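Local coordinates for protein proline dipeptidase (Streptococcus pneumoniae, PDB 3PN9) that probably forms the N-terminal domain of a proline dipeptidase, an enzyme that cleaves dipeptides ending in proline, at residues Leu11-Leu14 and Glu15-Leu19; Phe48-Ala51 and Asp52-Pro55; Pro84-Lys87 and Ile88-Ala91; Asn106-Leu109 and Thr110-His113; Pro129-Gln132 and Arg133-Ile137. All coordinates share one frame; numbering follows the deposited sequence.

The five local contacts follow one another along the chain. Interaction 1 ends helix 6-17, interaction 2 turns the chain from strand 46-50 toward strand 56-60, and interactions 3, 4 and 5 lie on helix 84-91, the start of helix 109-118 and the end of helix 128-134. The centres of interactions 1 and 2 are about 11 Å apart, and leucines of helix 6-17 pack on Val-49 and Leu-50. Interaction 1 also touches interaction 5, interaction 2 touches 3, and 3 touches 4. Interactions 3 and 5 stand about 29 Å apart between centres. Four contacts lie in helices packed about the mixed sheet or at their ends; interaction 2 connects two of its strands.

Interaction 1: Leu11-Leu14 and Glu15-Leu19; sequences LTYL and ESEKL
One face of the Tyr-13 ring carries Glu-17 CG, which sits 3.5 Å above the ring plane toward the rim, a CH-pi contact across one turn of the helix. The opposite face receives Arg-130 CD from helix 128-134, while Leu-19 CD1 comes in obliquely at CE2, 3.7 Å away. The contacts lie at the C-terminal end of helix 6-17, which finishes in a Schellman motif with Lys-18 at positive phi. A bend at the second torsion of Glu-17 (chi2 -85°) brings CG and CD over the ring. The carboxylate and ring planes are 1° apart, and OE1 goes on to a salt bridge with Arg-43 of the third subunit. Tyr-13 itself holds the turn through its carbonyl, since Glu-17 N donates to Tyr-13 O at 2.8 Å. Glu-15 points outward to two more salt bridges, with Arg-66 of the second subunit and Lys-18 of the fourth. On the inner side Leu-14 and Leu-19 meet at about a right angle, Leu-14 CD2 lying 3.5 Å from Leu-19 CB. The Schellman reversal is fastened where Leu-19 N donates to Leu-14 O at 2.9 Å, in the carbonyl plane and on a lone pair.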
loop_
_atom_site.group_PDB
_atom_site.type_symbol
_atom_site.label_atom_id
_atom_site.label_comp_id
_atom_site.label_asym_id
_atom_site.label_seq_id
_atom_site.Cartn_x
_atom_site.Cartn_y
_atom_site.Cartn_z
ATOM N N LEU A 11 1.640 -5.465 8.342
ATOM C CA LEU A 11 2.168 -4.058 8.160
ATOM C C LEU A 11 1.537 -3.359 7.002
ATOM O O LEU A 11 1.293 -2.112 7.015
ATOM C CB LEU A 11 3.745 -4.045 7.983
ATOM C CG LEU A 11 4.506 -4.604 9.210
ATOM C CD1 LEU A 11 6.101 -4.779 8.938
ATOM C CD2 LEU A 11 4.331 -3.614 10.362
ATOM N N THR A 12 1.377 -4.107 5.913
ATOM C CA THR A 12 0.824 -3.488 4.706
ATOM C C THR A 12 -0.599 -3.040 4.999
ATOM O O THR A 12 -1.083 -1.976 4.530
ATOM C CB THR A 12 0.851 -4.588 3.539
ATOM O OG1 THR A 12 2.238 -4.926 3.311
ATOM C CG2 THR A 12 0.279 -4.083 2.271
ATOM N N TYR A 13 -1.342 -3.901 5.694
ATOM C CA TYR A 13 -2.743 -3.615 6.032
ATOM C C TYR A 13 -2.872 -2.363 6.970
ATOM O O TYR A 13 -3.774 -1.527 6.773
ATOM C CB TYR A 13 -3.298 -4.856 6.763
ATOM C CG TYR A 13 -4.680 -4.723 7.377
ATOM C CD1 TYR A 13 -5.759 -4.760 6.479
ATOM C CD2 TYR A 13 -4.923 -4.592 8.769
ATOM C CE1 TYR A 13 -7.007 -4.674 6.865
ATOM C CE2 TYR A 13 -6.312 -4.513 9.225
ATOM C CZ TYR A 13 -7.308 -4.543 8.233
ATOM O OH TYR A 13 -8.738 -4.538 8.333
ATOM N N LEU A 14 -1.912 -2.205 7.926
ATOM C CA LEU A 14 -1.956 -1.056 8.827
ATOM C C LEU A 14 -1.835 0.209 7.963
ATOM O O LEU A 14 -2.535 1.217 8.194
ATOM C CB LEU A 14 -0.802 -1.100 9.865
ATOM C CG LEU A 14 -0.896 -2.335 10.803
ATOM C CD1 LEU A 14 0.316 -2.328 11.786
ATOM C CD2 LEU A 14 -2.226 -2.298 11.622
ATOM N N GLU A 15 -0.938 0.184 6.969
ATOM C CA GLU A 15 -0.822 1.386 6.160
ATOM C C GLU A 15 -2.112 1.657 5.336
ATOM O O GLU A 15 -2.596 2.803 5.300
ATOM C CB GLU A 15 0.409 1.289 5.233
ATOM C CG GLU A 15 0.388 2.442 4.188
ATOM C CD GLU A 15 1.665 2.490 3.338
ATOM O OE1 GLU A 15 2.532 1.574 3.410
ATOM O OE2 GLU A 15 1.797 3.446 2.577
ATOM N N SER A 16 -2.706 0.651 4.707
ATOM C CA SER A 16 -3.815 0.976 3.789
ATOM C C SER A 16 -5.079 1.278 4.645
ATOM O O SER A 16 -5.934 1.986 4.178
ATOM C CB SER A 16 -4.131 -0.166 2.817
ATOM O OG SER A 16 -4.369 -1.337 3.549
ATOM N N GLU A 17 -5.199 0.767 5.884
ATOM C CA GLU A 17 -6.335 1.141 6.738
ATOM C C GLU A 17 -6.086 2.342 7.683
ATOM O O GLU A 17 -6.976 2.644 8.531
ATOM C CB GLU A 17 -6.720 0.038 7.670
ATOM C CG GLU A 17 -7.084 -1.190 6.940
ATOM C CD GLU A 17 -8.557 -1.180 6.485
ATOM O OE1 GLU A 17 -9.509 -1.097 7.291
ATOM O OE2 GLU A 17 -8.761 -1.273 5.281
ATOM N N LYS A 18 -4.929 2.957 7.578
ATOM C CA LYS A 18 -4.543 4.117 8.374
ATOM C C LYS A 18 -4.594 3.742 9.881
ATOM O O LYS A 18 -5.155 4.503 10.684
ATOM C CB LYS A 18 -5.442 5.331 8.095
ATOM C CG LYS A 18 -5.231 5.884 6.682
ATOM C CD LYS A 18 -6.471 6.734 6.406
ATOM C CE LYS A 18 -6.087 7.829 5.445
ATOM N NZ LYS A 18 -5.874 7.154 4.122
ATOM N N LEU A 19 -4.048 2.570 10.238
ATOM C CA LEU A 19 -4.055 2.119 11.618
ATOM C C LEU A 19 -2.695 2.414 12.199
ATOM O O LEU A 19 -1.698 2.167 11.517
ATOM C CB LEU A 19 -4.337 0.556 11.631
ATOM C CG LEU A 19 -5.794 0.163 11.320
ATOM C CD1 LEU A 19 -5.974 -1.315 11.033
ATOM C CD2 LEU A 19 -6.713 0.528 12.562
#

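Interaction 2: Phe48-Ala51 and Asp52-Pro55; sequences FVLA and DQEP
From Val-49 to Pro-55 the backbone folds back on itself, with the directions of 48-51 and 52-55 162° apart and the CA atoms of Val-49 and Pro-55 only 4.5 Å from each other. Between the two arms a single water does the work of a direct bond. It donates to Leu-50 O at 2.8 Å and to Gln-53 O at 2.6 Å, so both of its protons are spent on two carbonyls that could not bond to one another. Where the arms draw together, the ring of Pro-55 lies against the Phe-48 carbonyl, with CA 3.2 Å and CB 3.3 Å from Phe-48 O.

The side-chain contact rests on Leu-50 and Gln-53, which run side by side and point the same way. Gln-53 sets its CG between its own backbone N and carbonyl carbon (chi1 58°), and from there the aliphatic stem, CG foremost, reaches Leu-50 CD1 at 3.6 Å. Pro-93 packs against both residues. At the bend, Asp-52 OD1 comes near Glu-65 OE1 of the second subunit; two carboxylates so close may raise the proton affinity of one of them. On the face turned the other way, Val-49 packs on Leu-7 and Ile-10 of helix 6-17.

Phe-48 and Leu-56 already pair through their backbones, and the turn therefore joins neighbouring antiparallel strands, 46-50 and 56-60. It is a beta-hairpin connection with a water-bridged loop, set in the mixed sheet of the creatinase/prolidase N-terminal domain.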
loop_
_atom_site.group_PDB
_atom_site.type_symbol
_atom_site.label_atom_id
_atom_site.label_comp_id
_atom_site.label_asym_id
_atom_site.label_seq_id
_atom_site.Cartn_x
_atom_site.Cartn_y
_atom_site.Cartn_z
ATOM N N PHE A 48 1.727 -6.728 19.758
ATOM C CA PHE A 48 1.379 -5.443 19.214
ATOM C C PHE A 48 2.128 -5.288 17.875
ATOM O O PHE A 48 3.378 -5.301 17.879
ATOM C CB PHE A 48 1.880 -4.322 20.131
ATOM C CG PHE A 48 1.121 -4.331 21.457
ATOM C CD1 PHE A 48 -0.106 -3.696 21.538
ATOM C CD2 PHE A 48 1.618 -5.083 22.568
ATOM C CE1 PHE A 48 -0.834 -3.737 22.768
ATOM C CE2 PHE A 48 0.901 -5.086 23.792
ATOM C CZ PHE A 48 -0.338 -4.417 23.868
ATOM N N VAL A 49 1.394 -5.180 16.771
ATOM C CA VAL A 49 2.097 -4.985 15.473
ATOM C C VAL A 49 1.923 -3.499 15.200
ATOM O O VAL A 49 0.813 -3.025 14.992
ATOM C CB VAL A 49 1.440 -5.801 14.323
ATOM C CG1 VAL A 49 2.355 -5.657 13.038
ATOM C CG2 VAL A 49 1.378 -7.350 14.719
ATOM N N LEU A 50 3.020 -2.785 15.286
ATOM C CA LEU A 50 3.022 -1.366 15.135
ATOM C C LEU A 50 3.205 -1.022 13.639
ATOM O O LEU A 50 3.838 -1.790 12.930
ATOM C CB LEU A 50 4.289 -0.828 15.880
ATOM C CG LEU A 50 4.084 -0.986 17.447
ATOM C CD1 LEU A 50 5.438 -0.932 18.251
ATOM C CD2 LEU A 50 3.168 0.209 17.881
ATOM N N ALA A 51 2.758 0.171 13.216
ATOM C CA ALA A 51 2.726 0.469 11.768
ATOM C C ALA A 51 4.135 0.639 11.259
ATOM O O ALA A 51 4.427 0.220 10.118
ATOM C CB ALA A 51 1.943 1.751 11.463
ATOM N N ASP A 52 5.000 1.257 12.065
ATOM C CA ASP A 52 6.269 1.713 11.500
ATOM C C ASP A 52 7.476 1.283 12.254
ATOM O O ASP A 52 8.565 1.867 12.037
ATOM C CB ASP A 52 6.302 3.296 11.414
ATOM C CG ASP A 52 5.163 3.867 10.563
ATOM O OD1 ASP A 52 4.771 3.263 9.495
ATOM O OD2 ASP A 52 4.626 4.938 10.937
ATOM N N GLN A 53 7.374 0.243 13.075
ATOM C CA GLN A 53 8.584 -0.267 13.661
ATOM C C GLN A 53 8.344 -1.705 13.968
ATOM O O GLN A 53 7.207 -2.173 13.794
ATOM C CB GLN A 53 8.947 0.528 14.964
ATOM C CG GLN A 53 7.867 0.521 16.059
ATOM C CD GLN A 53 8.326 1.475 17.198
ATOM O OE1 GLN A 53 8.266 2.677 17.025
ATOM N NE2 GLN A 53 8.863 0.929 18.247
ATOM N N GLU A 54 9.324 -2.404 14.496
ATOM C CA GLU A 54 9.165 -3.862 14.734
ATOM C C GLU A 54 8.058 -4.126 15.769
ATOM O O GLU A 54 7.768 -3.231 16.608
ATOM C CB GLU A 54 10.437 -4.450 15.352
ATOM C CG GLU A 54 11.451 -4.891 14.277
ATOM C CD GLU A 54 12.608 -5.787 14.927
ATOM O OE1 GLU A 54 12.724 -7.046 14.686
ATOM O OE2 GLU A 54 13.311 -5.160 15.712
ATOM N N PRO A 55 7.489 -5.350 15.780
ATOM C CA PRO A 55 6.369 -5.558 16.725
ATOM C C PRO A 55 6.917 -5.709 18.200
ATOM O O PRO A 55 8.135 -5.815 18.421
ATOM C CB PRO A 55 5.866 -6.934 16.361
ATOM C CG PRO A 55 6.328 -7.194 14.936
ATOM C CD PRO A 55 7.633 -6.422 14.769
HETATM O O HOH W 1 5.326 -3.965 13.835
#

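Interaction 3: Pro84-Lys87 and Ile88-Ala91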
loop_
_atom_site.group_PDB
_atom_site.type_symbol
_atom_site.label_atom_id
_atom_site.label_comp_id
_atom_site.label_asym_id
_atom_site.label_seq_id
_atom_site.Cartn_x
_atom_site.Cartn_y
_atom_site.Cartn_z
ATOM N N PRO A 84 -0.141 -4.673 34.417
ATOM C CA PRO A 84 0.221 -4.947 32.934
ATOM C C PRO A 84 -0.112 -3.724 32.027
ATOM O O PRO A 84 0.619 -3.461 31.108
ATOM C CB PRO A 84 -0.622 -6.196 32.626
ATOM C CG PRO A 84 -1.890 -6.134 33.549
ATOM C CD PRO A 84 -1.232 -5.558 34.924
ATOM N N TRP A 85 -1.235 -3.028 32.239
ATOM C CA TRP A 85 -1.591 -1.888 31.380
ATOM C C TRP A 85 -0.501 -0.808 31.412
ATOM O O TRP A 85 -0.202 -0.216 30.388
ATOM C CB TRP A 85 -2.954 -1.327 31.774
ATOM C CG TRP A 85 -3.899 -2.530 31.990
ATOM C CD1 TRP A 85 -4.502 -2.920 33.185
ATOM C CD2 TRP A 85 -4.310 -3.529 30.992
ATOM N NE1 TRP A 85 -5.257 -4.064 32.976
ATOM C CE2 TRP A 85 -5.204 -4.443 31.655
ATOM C CE3 TRP A 85 -4.082 -3.676 29.597
ATOM C CZ2 TRP A 85 -5.788 -5.589 30.998
ATOM C CZ3 TRP A 85 -4.673 -4.792 28.914
ATOM C CH2 TRP A 85 -5.478 -5.763 29.631
ATOM N N GLN A 86 0.018 -0.472 32.630
ATOM C CA GLN A 86 1.007 0.579 32.699
ATOM C C GLN A 86 2.253 0.097 32.111
ATOM O O GLN A 86 2.963 0.857 31.489
ATOM C CB GLN A 86 1.303 0.988 34.212
ATOM C CG GLN A 86 0.053 1.944 34.693
ATOM C CD GLN A 86 -0.328 3.081 33.702
ATOM O OE1 GLN A 86 -1.504 3.163 33.275
ATOM N NE2 GLN A 86 0.651 3.953 33.333
ATOM N N LYS A 87 2.551 -1.174 32.298
ATOM C CA LYS A 87 3.793 -1.670 31.767
ATOM C C LYS A 87 3.755 -1.664 30.161
ATOM O O LYS A 87 4.743 -1.366 29.477
ATOM C CB LYS A 87 3.968 -3.113 32.239
ATOM C CG LYS A 87 5.277 -3.673 31.738
ATOM C CD LYS A 87 6.253 -3.862 32.865
ATOM C CE LYS A 87 7.573 -4.236 32.298
ATOM N NZ LYS A 87 8.298 -4.815 33.401
ATOM N N ILE A 88 2.595 -2.002 29.612
ATOM C CA ILE A 88 2.432 -2.016 28.103
ATOM C C ILE A 88 2.579 -0.585 27.671
ATOM O O ILE A 88 3.327 -0.285 26.733
ATOM C CB ILE A 88 0.958 -2.497 27.777
ATOM C CG1 ILE A 88 0.914 -4.056 27.948
ATOM C CG2 ILE A 88 0.609 -2.107 26.294
ATOM C CD1 ILE A 88 -0.555 -4.626 28.044
ATOM N N LYS A 89 1.868 0.341 28.331
ATOM C CA LYS A 89 1.936 1.729 27.850
ATOM C C LYS A 89 3.360 2.312 27.823
ATOM O O LYS A 89 3.725 3.076 26.908
ATOM C CB LYS A 89 1.034 2.592 28.727
ATOM C CG LYS A 89 0.831 4.024 28.135
ATOM C CD LYS A 89 -0.222 4.732 29.041
ATOM C CE LYS A 89 -0.623 6.005 28.349
ATOM N NZ LYS A 89 -1.837 6.332 29.055
ATOM N N HIS A 90 4.164 1.944 28.820
ATOM C CA HIS A 90 5.566 2.428 28.895
ATOM C C HIS A 90 6.423 1.610 27.949
ATOM O O HIS A 90 7.393 2.121 27.443
ATOM C CB HIS A 90 6.143 2.253 30.364
ATOM C CG HIS A 90 5.416 3.062 31.442
ATOM N ND1 HIS A 90 4.265 3.822 31.217
ATOM C CD2 HIS A 90 5.663 3.176 32.789
ATOM C CE1 HIS A 90 3.852 4.370 32.357
ATOM N NE2 HIS A 90 4.691 4.006 33.323
ATOM N N ALA A 91 6.091 0.340 27.674
ATOM C CA ALA A 91 6.956 -0.391 26.740
ATOM C C ALA A 91 6.731 0.000 25.249
ATOM O O ALA A 91 7.666 -0.117 24.440
ATOM C CB ALA A 91 6.803 -1.895 26.946
#
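Ile-88 meets the first turn of its helix through both backbone and side chain: its N donates to Pro-84 O at 2.9 Å, and its CG1 leans on that same oxygen. The motif is a short alpha-helix, 84-91, packed on strands 56-60 and 75-78, with each residue of its second half bonded to the residue four earlier. Ile-88 CD1 also reaches Trp-85 CE3 obliquely, at 4.0 Å; the two side chains run side by side, and Phe-58 of strand 56-60 and Val-118 of helix 109-118 also pack on the isoleucine. Lys-89 comes next, its N bonded to Trp-85 O at 3.0 Å. Its fully extended chain carries NZ away to a salt bridge with Glu-120 and a bond to Thr-117 O, tying this helix to the end of helix 109-118. In His-90 the CG stands beside the backbone N (chi1 -63°), which swings the imidazole over Gln-86 so that Gln-86 O lies 3.2 Å above one ring face, toward the rim. The Gln-86 amide, folded back at chi2, stands nearly upright to that ring, the planes 79° apart, with NE2 3.4 Å from His-90 CE1. Last, Ala-91 N donates to Lys-87 O at 2.8 Å, and Ala-91 CB touches this oxygen at 3.3 Å.

Interaction 4: Asn106-Leu109 and Thr110-His113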
loop_
_atom_site.group_PDB
_atom_site.type_symbol
_atom_site.label_atom_id
_atom_site.label_comp_id
_atom_site.label_asym_id
_atom_site.label_seq_id
_atom_site.Cartn_x
_atom_site.Cartn_y
_atom_site.Cartn_z
ATOM N N ASN A 106 -12.382 -12.257 19.752
ATOM C CA ASN A 106 -11.658 -12.829 20.888
ATOM C C ASN A 106 -11.601 -11.874 22.120
ATOM O O ASN A 106 -11.554 -12.407 23.237
ATOM C CB ASN A 106 -10.183 -13.104 20.496
ATOM C CG ASN A 106 -9.346 -13.511 21.714
ATOM O OD1 ASN A 106 -8.658 -12.673 22.295
ATOM N ND2 ASN A 106 -9.433 -14.770 22.107
ATOM N N LEU A 107 -11.508 -10.537 21.941
ATOM C CA LEU A 107 -11.070 -9.648 23.024
ATOM C C LEU A 107 -12.277 -9.559 24.046
ATOM O O LEU A 107 -13.339 -9.077 23.694
ATOM C CB LEU A 107 -10.755 -8.265 22.463
ATOM C CG LEU A 107 -10.143 -7.235 23.472
ATOM C CD1 LEU A 107 -8.703 -7.865 23.794
ATOM C CD2 LEU A 107 -10.104 -5.858 22.805
ATOM N N ILE A 108 -12.100 -9.973 25.293
ATOM C CA ILE A 108 -13.105 -9.792 26.304
ATOM C C ILE A 108 -13.166 -8.367 26.871
ATOM O O ILE A 108 -12.214 -7.534 26.736
ATOM C CB ILE A 108 -12.976 -10.760 27.469
ATOM C CG1 ILE A 108 -11.543 -10.647 28.086
ATOM C CG2 ILE A 108 -13.200 -12.147 26.925
ATOM C CD1 ILE A 108 -11.290 -11.572 29.368
ATOM N N LEU A 109 -14.292 -8.039 27.535
ATOM C CA LEU A 109 -14.432 -6.641 27.940
ATOM C C LEU A 109 -13.319 -6.188 28.985
ATOM O O LEU A 109 -12.865 -5.086 28.919
ATOM C CB LEU A 109 -15.808 -6.452 28.555
ATOM C CG LEU A 109 -16.942 -6.260 27.607
ATOM C CD1 LEU A 109 -18.269 -5.967 28.388
ATOM C CD2 LEU A 109 -16.625 -5.098 26.697
ATOM N N THR A 110 -12.894 -7.069 29.837
ATOM C CA THR A 110 -11.902 -6.620 30.857
ATOM C C THR A 110 -10.603 -6.248 30.130
ATOM O O THR A 110 -9.962 -5.248 30.464
ATOM C CB THR A 110 -11.583 -7.659 31.905
ATOM O OG1 THR A 110 -11.036 -8.774 31.291
ATOM C CG2 THR A 110 -12.780 -8.200 32.633
ATOM N N LYS A 111 -10.267 -6.997 29.054
ATOM C CA LYS A 111 -9.076 -6.582 28.248
ATOM C C LYS A 111 -9.294 -5.383 27.400
ATOM O O LYS A 111 -8.340 -4.587 27.240
ATOM C CB LYS A 111 -8.573 -7.736 27.396
ATOM C CG LYS A 111 -8.154 -8.973 28.210
ATOM C CD LYS A 111 -7.566 -10.124 27.294
ATOM C CE LYS A 111 -7.317 -11.234 28.249
ATOM N NZ LYS A 111 -6.534 -12.201 27.518
ATOM N N TYR A 112 -10.500 -5.221 26.825
ATOM C CA TYR A 112 -10.782 -4.037 26.091
ATOM C C TYR A 112 -10.687 -2.791 26.975
ATOM O O TYR A 112 -10.113 -1.773 26.593
ATOM C CB TYR A 112 -12.218 -4.156 25.568
ATOM C CG TYR A 112 -12.807 -2.965 24.871
ATOM C CD1 TYR A 112 -12.210 -2.405 23.688
ATOM C CD2 TYR A 112 -14.016 -2.445 25.337
ATOM C CE1 TYR A 112 -12.801 -1.288 23.040
ATOM C CE2 TYR A 112 -14.627 -1.360 24.723
ATOM C CZ TYR A 112 -14.022 -0.829 23.553
ATOM O OH TYR A 112 -14.639 0.214 23.006
ATOM N N HIS A 113 -11.207 -2.888 28.206
ATOM C CA HIS A 113 -11.130 -1.679 29.049
ATOM C C HIS A 113 -9.681 -1.501 29.451
ATOM O O HIS A 113 -9.235 -0.372 29.503
ATOM C CB HIS A 113 -11.986 -1.883 30.318
ATOM C CG HIS A 113 -13.454 -2.033 30.023
ATOM N ND1 HIS A 113 -14.256 -2.886 30.749
ATOM C CD2 HIS A 113 -14.260 -1.451 29.083
ATOM C CE1 HIS A 113 -15.492 -2.841 30.259
ATOM N NE2 HIS A 113 -15.519 -1.980 29.262
HETATM O O HOH W 2 -7.380 -12.786 24.987
#
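Leu-109 O gathers two parts of His-113: the backbone N donates to it at 2.8 Å, and the imidazole sets one face over it, the oxygen 3.1 Å above the plane and toward the rim. This is the N-terminal end of helix 109-118, with Ile-108 in the N-cap position. The carbonyl of Ile-108 opens the helical bonding, accepting Tyr-112 N at 2.9 Å. An isoleucine side chain has no polar atom to offer the helix; instead its CG1, held between the backbone N and carbonyl carbon (chi1 56°), lies 3.8 Å from Lys-111 CG, and its CD1 comes alongside the hydroxyl of Thr-110. Leu-107, just before the N-cap, packs on Tyr-112 as in a hydrophobic staple: Leu-107 CD2 lies 3.9 Å from Tyr-112 CB, the two side chains crossing at about a right angle, and Leu-107 CD1 touches Lys-111 CB at 3.6 Å. Leu-109 CD2 nears Tyr-112 CD2 obliquely, and the same ring meets Phe-124 edge-to-face, joining the helix to strand 123-126. The extended Lys-111 chain ends with NZ donating to a water 2.7 Å away, which can in turn donate to Asn-106 OD1 at 3.0 Å, an oxygen also hydrogen-bonded with Ser-25 OG.

Interaction 5: Pro129-Gln132 and Arg133-Ile137; sequences PRIQ and RMRLI
Arg-130 and Arg-133 stack one turn apart near the end of helix 128-134, their guanidinium planes 13° apart and the group centres separated by 4.7 Å. The overlap is lateral rather than centred. Arg-130 CD sits 3.2 Å above one face of the Arg-133 guanidinium, toward its rim, and lies 3.3 Å from Arg-133 NH1. A bend at chi2 (72°) in Arg-130 and another at chi3 in Arg-133 bring the two groups flat against each other although the chains cross at about a right angle. Met-134, a selenomethionine here, adds its CE over one face of the Arg-130 guanidinium, and the same CE lies 4.2 Å from Ile-131 CD1.

Behind these side chains stands the helical backbone. Arg-133 N donates to Pro-129 O at 2.9 Å and Met-134 N to Arg-130 O at 3.0 Å. Arg-135 N bonds to Ile-131 O at 3.2 Å and only weakly to Gln-132 O, and residues Met-134 to Ile-137 form a type I turn.

Farther out, Gln-9 OE1 receives Arg-130 NH2, and Met-134 packs between helices 6-17 and 27-34, against Ile-10 and Leu-33 among others. Arg-135 makes a cation-pi contact with Tyr-32.

Two like charges meet at close quarters in the stack, with Arg-130 NE 3.5 Å from Arg-133 NH1. Glu-42 of the third subunit, in a salt bridge with Arg-133 NH2, probably offsets part of that cost, which would make the paired arginines more comfortable in the assembled protein.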
loop_
_atom_site.group_PDB
_atom_site.type_symbol
_atom_site.label_atom_id
_atom_site.label_comp_id
_atom_site.label_asym_id
_atom_site.label_seq_id
_atom_site.Cartn_x
_atom_site.Cartn_y
_atom_site.Cartn_z
ATOM N N PRO A 129 -11.620 -10.066 10.719
ATOM C CA PRO A 129 -11.899 -10.490 9.289
ATOM C C PRO A 129 -10.598 -10.441 8.525
ATOM O O PRO A 129 -10.369 -11.299 7.688
ATOM C CB PRO A 129 -12.825 -9.362 8.761
ATOM C CG PRO A 129 -13.747 -8.987 10.089
ATOM C CD PRO A 129 -12.518 -8.939 11.166
ATOM N N ARG A 130 -9.702 -9.478 8.806
ATOM C CA ARG A 130 -8.433 -9.469 8.054
ATOM C C ARG A 130 -7.633 -10.735 8.282
ATOM O O ARG A 130 -6.984 -11.268 7.342
ATOM C CB ARG A 130 -7.554 -8.200 8.338
ATOM C CG ARG A 130 -6.207 -8.273 7.575
ATOM C CD ARG A 130 -6.497 -8.045 5.983
ATOM N NE ARG A 130 -5.262 -8.114 5.210
ATOM C CZ ARG A 130 -4.671 -9.242 4.767
ATOM N NH1 ARG A 130 -5.214 -10.428 5.002
ATOM N NH2 ARG A 130 -3.562 -9.193 3.985
ATOM N N ILE A 131 -7.587 -11.217 9.517
ATOM C CA ILE A 131 -6.823 -12.404 9.806
ATOM C C ILE A 131 -7.585 -13.649 9.196
ATOM O O ILE A 131 -6.944 -14.583 8.742
ATOM C CB ILE A 131 -6.780 -12.661 11.402
ATOM C CG1 ILE A 131 -6.063 -11.516 12.184
ATOM C CG2 ILE A 131 -6.288 -14.139 11.825
ATOM C CD1 ILE A 131 -4.762 -11.237 11.712
ATOM N N GLN A 132 -8.895 -13.708 9.299
ATOM C CA GLN A 132 -9.606 -14.813 8.634
ATOM C C GLN A 132 -9.270 -14.841 7.086
ATOM O O GLN A 132 -9.143 -15.896 6.538
ATOM C CB GLN A 132 -11.139 -14.672 8.751
ATOM C CG GLN A 132 -11.497 -14.873 10.280
ATOM C CD GLN A 132 -12.980 -14.592 10.512
ATOM O OE1 GLN A 132 -13.527 -13.627 10.038
ATOM N NE2 GLN A 132 -13.591 -15.420 11.331
ATOM N N ARG A 133 -9.183 -13.684 6.450
ATOM C CA ARG A 133 -8.792 -13.592 5.015
ATOM C C ARG A 133 -7.396 -14.096 4.808
ATOM O O ARG A 133 -7.078 -14.875 3.848
ATOM C CB ARG A 133 -8.985 -12.070 4.528
ATOM C CG ARG A 133 -8.822 -11.864 3.004
ATOM C CD ARG A 133 -8.574 -10.324 2.606
ATOM N NE ARG A 133 -9.396 -9.464 3.441
ATOM C CZ ARG A 133 -9.123 -8.176 3.685
ATOM N NH1 ARG A 133 -8.017 -7.519 3.126
ATOM N NH2 ARG A 133 -9.934 -7.560 4.525
HETATM N N MSE A 134 -6.494 -13.806 5.776
HETATM C CA MSE A 134 -5.146 -14.238 5.578
HETATM C C MSE A 134 -5.007 -15.772 5.564
HETATM O O MSE A 134 -4.078 -16.369 4.898
HETATM C CB MSE A 134 -4.275 -13.684 6.796
HETATM C CG MSE A 134 -2.894 -13.825 6.475
HETATM SE SE MSE A 134 -1.848 -12.744 7.966
HETATM C CE MSE A 134 -2.806 -11.227 8.007
ATOM N N ARG A 135 -5.850 -16.430 6.341
ATOM C CA ARG A 135 -5.823 -17.908 6.365
ATOM C C ARG A 135 -6.340 -18.534 5.048
ATOM O O ARG A 135 -6.138 -19.732 4.882
ATOM C CB ARG A 135 -6.736 -18.421 7.479
ATOM C CG ARG A 135 -6.172 -18.002 8.856
ATOM C CD ARG A 135 -7.045 -18.598 9.999
ATOM N NE ARG A 135 -6.664 -18.211 11.388
ATOM C CZ ARG A 135 -5.704 -18.834 12.041
ATOM N NH1 ARG A 135 -4.993 -19.861 11.469
ATOM N NH2 ARG A 135 -5.490 -18.484 13.304
ATOM N N LEU A 136 -6.968 -17.764 4.178
ATOM C CA LEU A 136 -7.397 -18.272 2.849
ATOM C C LEU A 136 -6.276 -18.390 1.847
ATOM O O LEU A 136 -6.579 -18.588 0.657
ATOM C CB LEU A 136 -8.448 -17.386 2.241
ATOM C CG LEU A 136 -9.653 -17.178 3.133
ATOM C CD1 LEU A 136 -10.608 -16.246 2.434
ATOM C CD2 LEU A 136 -10.324 -18.510 3.543
ATOM N N ILE A 137 -5.014 -18.159 2.257
ATOM C CA ILE A 137 -3.781 -18.487 1.439
ATOM C C ILE A 137 -2.950 -19.419 2.325
ATOM O O ILE A 137 -2.334 -18.911 3.304
ATOM C CB ILE A 137 -2.980 -17.206 1.040
ATOM C CG1 ILE A 137 -3.908 -16.213 0.296
ATOM C CG2 ILE A 137 -1.670 -17.573 0.270
ATOM C CD1 ILE A 137 -3.829 -14.884 0.965
#